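Local coordinates for uncharacterized protein (PDB 4QAN) that is of unknown function but adopts a cystatin-like fold, as a divergent member of the NTF2-like superfamily, and probably binds metal ions, at residues L38-I52 and M94-S106. Sequence-based numbering, arbitrary orientation. Where two conformers were deposited one is given.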
loop_
_atom_site.group_PDB
_atom_site.type_symbol
_atom_site.label_atom_id
_atom_site.label_comp_id
_atom_site.label_asym_id
_atom_site.label_seq_id
_atom_site.Cartn_x
_atom_site.Cartn_y
_atom_site.Cartn_z
ATOM N N LEU A 38 -4.628 0.720 19.878
ATOM C CA LEU A 38 -5.855 1.485 19.660
ATOM C C LEU A 38 -6.224 2.299 20.889
ATOM O O LEU A 38 -6.650 3.441 20.775
ATOM C CB LEU A 38 -7.016 0.561 19.292
ATOM C CG LEU A 38 -6.916 -0.079 17.905
ATOM C CD1 LEU A 38 -7.675 -1.391 17.842
ATOM C CD2 LEU A 38 -7.419 0.865 16.821
ATOM N N LYS A 39 -6.061 1.706 22.061
ATOM C CA LYS A 39 -6.357 2.402 23.309
ATOM C C LYS A 39 -5.491 3.651 23.455
ATOM O O LYS A 39 -5.980 4.697 23.884
ATOM C CB LYS A 39 -6.123 1.470 24.499
ATOM C CG LYS A 39 -6.549 2.031 25.846
ATOM C CD LYS A 39 -6.179 1.058 26.955
ATOM C CE LYS A 39 -6.669 1.528 28.308
ATOM N NZ LYS A 39 -8.151 1.650 28.321
ATOM N N LYS A 40 -4.213 3.529 23.089
ATOM C CA LYS A 40 -3.240 4.610 23.242
ATOM C C LYS A 40 -3.163 5.477 21.999
ATOM O O LYS A 40 -2.261 6.302 21.880
ATOM C CB LYS A 40 -1.849 4.042 23.517
ATOM C CG LYS A 40 -1.763 3.123 24.711
ATOM C CD LYS A 40 -0.419 2.417 24.729
ATOM C CE LYS A 40 -0.047 1.963 26.124
ATOM N NZ LYS A 40 -0.682 0.661 26.481
ATOM N N ASN A 41 -4.089 5.285 21.064
ATOM C CA ASN A 41 -4.064 5.999 19.793
ATOM C C ASN A 41 -2.630 6.084 19.213
ATOM O O ASN A 41 -2.194 7.133 18.751
ATOM C CB ASN A 41 -4.689 7.390 19.970
ATOM C CG ASN A 41 -4.913 8.116 18.645
ATOM O OD1 ASN A 41 -5.029 7.504 17.575
ATOM N ND2 ASN A 41 -4.968 9.437 18.713
ATOM N N ASP A 42 -1.910 4.962 19.237
ATOM C CA ASP A 42 -0.505 4.925 18.818
ATOM C C ASP A 42 -0.377 4.175 17.502
ATOM O O ASP A 42 -0.336 2.949 17.466
ATOM C CB ASP A 42 0.370 4.282 19.905
ATOM C CG ASP A 42 1.864 4.340 19.580
ATOM O OD1 ASP A 42 2.218 4.530 18.405
ATOM O OD2 ASP A 42 2.688 4.166 20.504
ATOM N N LEU A 43 -0.305 4.942 16.422
ATOM C CA LEU A 43 -0.303 4.398 15.082
ATOM C C LEU A 43 0.938 3.547 14.849
ATOM O O LEU A 43 0.865 2.449 14.283
ATOM C CB LEU A 43 -0.339 5.530 14.057
ATOM C CG LEU A 43 -0.282 5.111 12.589
ATOM C CD1 LEU A 43 -1.530 4.321 12.257
ATOM C CD2 LEU A 43 -0.136 6.320 11.676
ATOM N N ASP A 44 2.078 4.068 15.277
ATOM C CA ASP A 44 3.338 3.380 15.081
ATOM C C ASP A 44 3.250 1.977 15.675
ATOM O O ASP A 44 3.533 0.979 14.988
ATOM C CB ASP A 44 4.479 4.170 15.724
ATOM C CG ASP A 44 5.788 3.429 15.674
ATOM O OD1 ASP A 44 6.390 3.383 14.581
ATOM O OD2 ASP A 44 6.204 2.873 16.723
HETATM N N MSE A 45 2.835 1.920 16.947
HETATM C CA MSE A 45 2.660 0.656 17.657
HETATM C C MSE A 45 1.760 -0.293 16.896
HETATM O O MSE A 45 2.112 -1.458 16.705
HETATM C CB MSE A 45 2.135 0.960 19.063
HETATM C CG MSE A 45 2.117 -0.281 19.927
HETATM SE SE MSE A 45 1.238 0.147 21.631
HETATM C CE MSE A 45 1.227 -1.708 22.294
ATOM N N ALA A 46 0.617 0.215 16.439
ATOM C CA ALA A 46 -0.391 -0.557 15.697
ATOM C C ALA A 46 0.160 -1.202 14.438
ATOM O O ALA A 46 -0.064 -2.385 14.204
ATOM C CB ALA A 46 -1.577 0.336 15.320
ATOM N N LEU A 47 0.857 -0.409 13.626
ATOM C CA LEU A 47 1.453 -0.895 12.386
ATOM C C LEU A 47 2.358 -2.104 12.582
ATOM O O LEU A 47 2.298 -3.062 11.814
ATOM C CB LEU A 47 2.240 0.223 11.705
ATOM C CG LEU A 47 1.329 1.269 11.034
ATOM C CD1 LEU A 47 2.127 2.453 10.530
ATOM C CD2 LEU A 47 0.550 0.636 9.903
ATOM N N ARG A 48 3.190 -2.043 13.612
ATOM C CA ARG A 48 4.127 -3.116 13.920
ATOM C C ARG A 48 3.431 -4.446 14.242
ATOM O O ARG A 48 4.021 -5.515 14.056
ATOM C CB ARG A 48 5.017 -2.694 15.088
ATOM C CG ARG A 48 5.887 -1.485 14.762
ATOM C CD ARG A 48 6.193 -0.664 16.003
ATOM N NE ARG A 48 7.134 0.424 15.719
ATOM C CZ ARG A 48 8.448 0.384 15.941
ATOM N NH1 ARG A 48 9.039 -0.697 16.448
ATOM N NH2 ARG A 48 9.180 1.450 15.649
ATOM N N GLY A 49 2.187 -4.372 14.720
ATOM C CA GLY A 49 1.388 -5.551 14.998
ATOM C C GLY A 49 0.636 -6.137 13.822
ATOM O O GLY A 49 0.007 -7.190 13.959
ATOM N N CYS A 50 0.665 -5.446 12.679
ATOM C CA CYS A 50 0.027 -5.921 11.461
ATOM C C CYS A 50 0.979 -6.790 10.646
ATOM O O CYS A 50 2.193 -6.656 10.748
ATOM C CB CYS A 50 -0.436 -4.731 10.604
ATOM S SG CYS A 50 -1.582 -3.591 11.434
ATOM N N ALA A 51 0.423 -7.654 9.803
ATOM C CA ALA A 51 1.228 -8.573 8.994
ATOM C C ALA A 51 1.621 -7.938 7.648
ATOM O O ALA A 51 1.300 -8.474 6.589
ATOM C CB ALA A 51 0.463 -9.871 8.768
ATOM N N ILE A 52 2.341 -6.817 7.696
ATOM C CA ILE A 52 2.702 -6.091 6.489
ATOM C C ILE A 52 3.723 -6.865 5.627
ATOM O O ILE A 52 3.450 -7.142 4.452
ATOM C CB ILE A 52 3.181 -4.647 6.786
ATOM C CG1 ILE A 52 2.033 -3.837 7.405
ATOM C CG2 ILE A 52 3.621 -3.964 5.499
ATOM C CD1 ILE A 52 2.439 -2.533 8.064
HETATM N N MSE A 94 -0.296 -1.512 1.535
HETATM C CA MSE A 94 -0.804 -2.254 2.679
HETATM C C MSE A 94 -0.816 -1.374 3.894
HETATM O O MSE A 94 -1.806 -1.333 4.616
HETATM C CB MSE A 94 0.044 -3.491 2.923
HETATM C CG MSE A 94 -0.267 -4.556 1.871
HETATM SE SE MSE A 94 0.594 -6.227 2.438
HETATM C CE MSE A 94 -0.854 -6.706 3.677
ATOM N N THR A 95 0.272 -0.638 4.096
ATOM C CA THR A 95 0.399 0.312 5.197
ATOM C C THR A 95 -0.752 1.337 5.185
ATOM O O THR A 95 -1.397 1.558 6.202
ATOM C CB THR A 95 1.791 0.994 5.169
ATOM O OG1 THR A 95 2.804 -0.009 5.201
ATOM C CG2 THR A 95 2.004 1.898 6.368
ATOM N N LYS A 96 -1.066 1.905 4.025
ATOM C CA LYS A 96 -2.236 2.789 3.917
ATOM C C LYS A 96 -3.536 2.086 4.329
ATOM O O LYS A 96 -4.332 2.642 5.084
ATOM C CB LYS A 96 -2.362 3.331 2.506
ATOM C CG LYS A 96 -3.632 4.139 2.220
ATOM C CD LYS A 96 -3.727 4.326 0.727
ATOM C CE LYS A 96 -4.650 5.462 0.348
ATOM N NZ LYS A 96 -6.077 5.098 0.519
ATOM N N ALA A 97 -3.733 0.855 3.856
ATOM C CA ALA A 97 -4.956 0.114 4.148
ATOM C C ALA A 97 -5.090 -0.116 5.647
ATOM O O ALA A 97 -6.180 0.054 6.188
ATOM C CB ALA A 97 -4.997 -1.212 3.390
ATOM N N TYR A 98 -3.982 -0.453 6.314
ATOM C CA TYR A 98 -3.988 -0.624 7.777
ATOM C C TYR A 98 -4.257 0.680 8.558
ATOM O O TYR A 98 -4.946 0.664 9.576
ATOM C CB TYR A 98 -2.691 -1.269 8.274
ATOM C CG TYR A 98 -2.624 -2.764 8.047
ATOM C CD1 TYR A 98 -3.581 -3.601 8.584
ATOM C CD2 TYR A 98 -1.599 -3.336 7.296
ATOM C CE1 TYR A 98 -3.531 -4.966 8.390
ATOM C CE2 TYR A 98 -1.533 -4.710 7.091
ATOM C CZ TYR A 98 -2.509 -5.525 7.638
ATOM O OH TYR A 98 -2.477 -6.894 7.452
ATOM N N ILE A 99 -3.725 1.797 8.068
ATOM C CA ILE A 99 -3.977 3.091 8.682
ATOM C C ILE A 99 -5.470 3.369 8.647
ATOM O O ILE A 99 -6.042 3.827 9.622
ATOM C CB ILE A 99 -3.169 4.234 8.016
ATOM C CG1 ILE A 99 -1.676 4.049 8.337
ATOM C CG2 ILE A 99 -3.622 5.592 8.540
ATOM C CD1 ILE A 99 -0.707 4.852 7.491
ATOM N N GLU A 100 -6.099 3.065 7.523
ATOM C CA GLU A 100 -7.518 3.303 7.375
ATOM C C GLU A 100 -8.380 2.412 8.241
ATOM O O GLU A 100 -9.388 2.868 8.761
ATOM C CB GLU A 100 -7.912 3.197 5.925
ATOM C CG GLU A 100 -7.403 4.400 5.186
ATOM C CD GLU A 100 -7.468 4.236 3.711
ATOM O OE1 GLU A 100 -7.560 3.077 3.261
ATOM O OE2 GLU A 100 -7.415 5.277 3.016
ATOM N N GLN A 101 -7.974 1.161 8.436
ATOM C CA GLN A 101 -8.644 0.317 9.414
ATOM C C GLN A 101 -8.515 0.949 10.791
ATOM O O GLN A 101 -9.505 1.097 11.496
ATOM C CB GLN A 101 -8.064 -1.088 9.440
ATOM C CG GLN A 101 -8.305 -1.856 8.159
ATOM C CD GLN A 101 -8.344 -3.348 8.362
ATOM O OE1 GLN A 101 -7.620 -3.896 9.193
ATOM N NE2 GLN A 101 -9.207 -4.020 7.604
ATOM N N PHE A 102 -7.291 1.336 11.152
ATOM C CA PHE A 102 -7.035 1.937 12.446
ATOM C C PHE A 102 -7.912 3.178 12.641
ATOM O O PHE A 102 -8.589 3.307 13.649
ATOM C CB PHE A 102 -5.559 2.293 12.562
ATOM C CG PHE A 102 -5.172 2.854 13.895
ATOM C CD1 PHE A 102 -4.877 2.011 14.952
ATOM C CD2 PHE A 102 -5.087 4.231 14.086
ATOM C CE1 PHE A 102 -4.506 2.532 16.176
ATOM C CE2 PHE A 102 -4.719 4.758 15.305
ATOM C CZ PHE A 102 -4.423 3.907 16.350
ATOM N N GLU A 103 -7.896 4.073 11.658
ATOM C CA GLU A 103 -8.662 5.327 11.758
ATOM C C GLU A 103 -10.163 5.070 11.860
ATOM O O GLU A 103 -10.846 5.667 12.702
ATOM C CB GLU A 103 -8.343 6.252 10.578
ATOM C CG GLU A 103 -6.930 6.829 10.625
ATOM C CD GLU A 103 -6.555 7.613 9.368
ATOM O OE1 GLU A 103 -7.250 7.485 8.349
ATOM O OE2 GLU A 103 -5.556 8.358 9.388
ATOM N N GLU A 104 -10.666 4.164 11.024
ATOM C CA GLU A 104 -12.083 3.808 11.045
ATOM C C GLU A 104 -12.541 3.309 12.431
ATOM O O GLU A 104 -13.518 3.833 12.985
ATOM C CB GLU A 104 -12.388 2.768 9.976
ATOM C CG GLU A 104 -13.856 2.403 9.878
ATOM C CD GLU A 104 -14.163 1.446 8.745
ATOM O OE1 GLU A 104 -13.303 1.253 7.855
ATOM O OE2 GLU A 104 -15.280 0.891 8.744
ATOM N N LEU A 105 -11.845 2.321 12.995
ATOM C CA LEU A 105 -12.202 1.808 14.330
ATOM C C LEU A 105 -12.075 2.881 15.399
ATOM O O LEU A 105 -12.847 2.898 16.353
ATOM C CB LEU A 105 -11.326 0.620 14.743
ATOM C CG LEU A 105 -11.765 -0.793 14.359
ATOM C CD1 LEU A 105 -11.700 -1.014 12.851
ATOM C CD2 LEU A 105 -10.889 -1.807 15.080
ATOM N N SER A 106 -11.079 3.750 15.260
ATOM C CA SER A 106 -10.882 4.859 16.194
ATOM C C SER A 106 -12.029 5.863 16.098
ATOM O O SER A 106 -12.338 6.531 17.070
ATOM C CB SER A 106 -9.550 5.568 15.934
ATOM O OG SER A 106 -8.451 4.764 16.345
#
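Phe102 O, within helix 87-108, accepts from both Ser106 N and Ser106 OG, one turn on, where Ser106 and the Phe102 ring meet Leu38. The hydroxyl, 3.1 Å from Phe102 O, approaches from above the carbonyl plane. This is helix packing in a cystatin-like fold: the end of helix 27-39, the turn after it and helix 43-48 rest on the long helix 87-108, and segments 43-48 and 94-106 cross at 121° with axes 10.4 Å apart. No hydrogen bond links the two segments, so side-chain shape carries the contact. In the conformer described here, Phe102, with CG anti to its own backbone N (chi1 -177°), reaches in between Leu38, Ala46 and Leu43. Leu38 slides past it in the opposite sense, bringing CD2 within 3.4 Å of Phe102 CD1, while Ala46 CB and Leu43 CD1 approach the ring obliquely. Asn41, the positive-phi residue of the Schellman motif closing helix 27-39, lays its amide nearly coplanar with this ring, its OD1 at the edge, 3.6 Å from Phe102 CE2. Asp42 then caps the next helix, its OD1 accepting from Met45 N. Farther along, Leu47 CD2 settles among Thr95, Tyr98 and Ile99. Leu257 and Lys258 of helix 254-275 also pack on Ile99. Tyr98 carries the other aromatic contact: Ile52 CG1 lies 3.7 Å from Tyr98 CD2, and the phenol OH is hydrogen-bonded to His171 O. An alanine here is likely to leave His171 O without this donor and to open a gap beside Cys50 and Ile52. Cys50 CB sits almost centrally over one face of the Tyr98 ring, a CH-pi contact 5° off the normal, and Cys50 SG follows over that face, 3.5 Å from Tyr98 CD1.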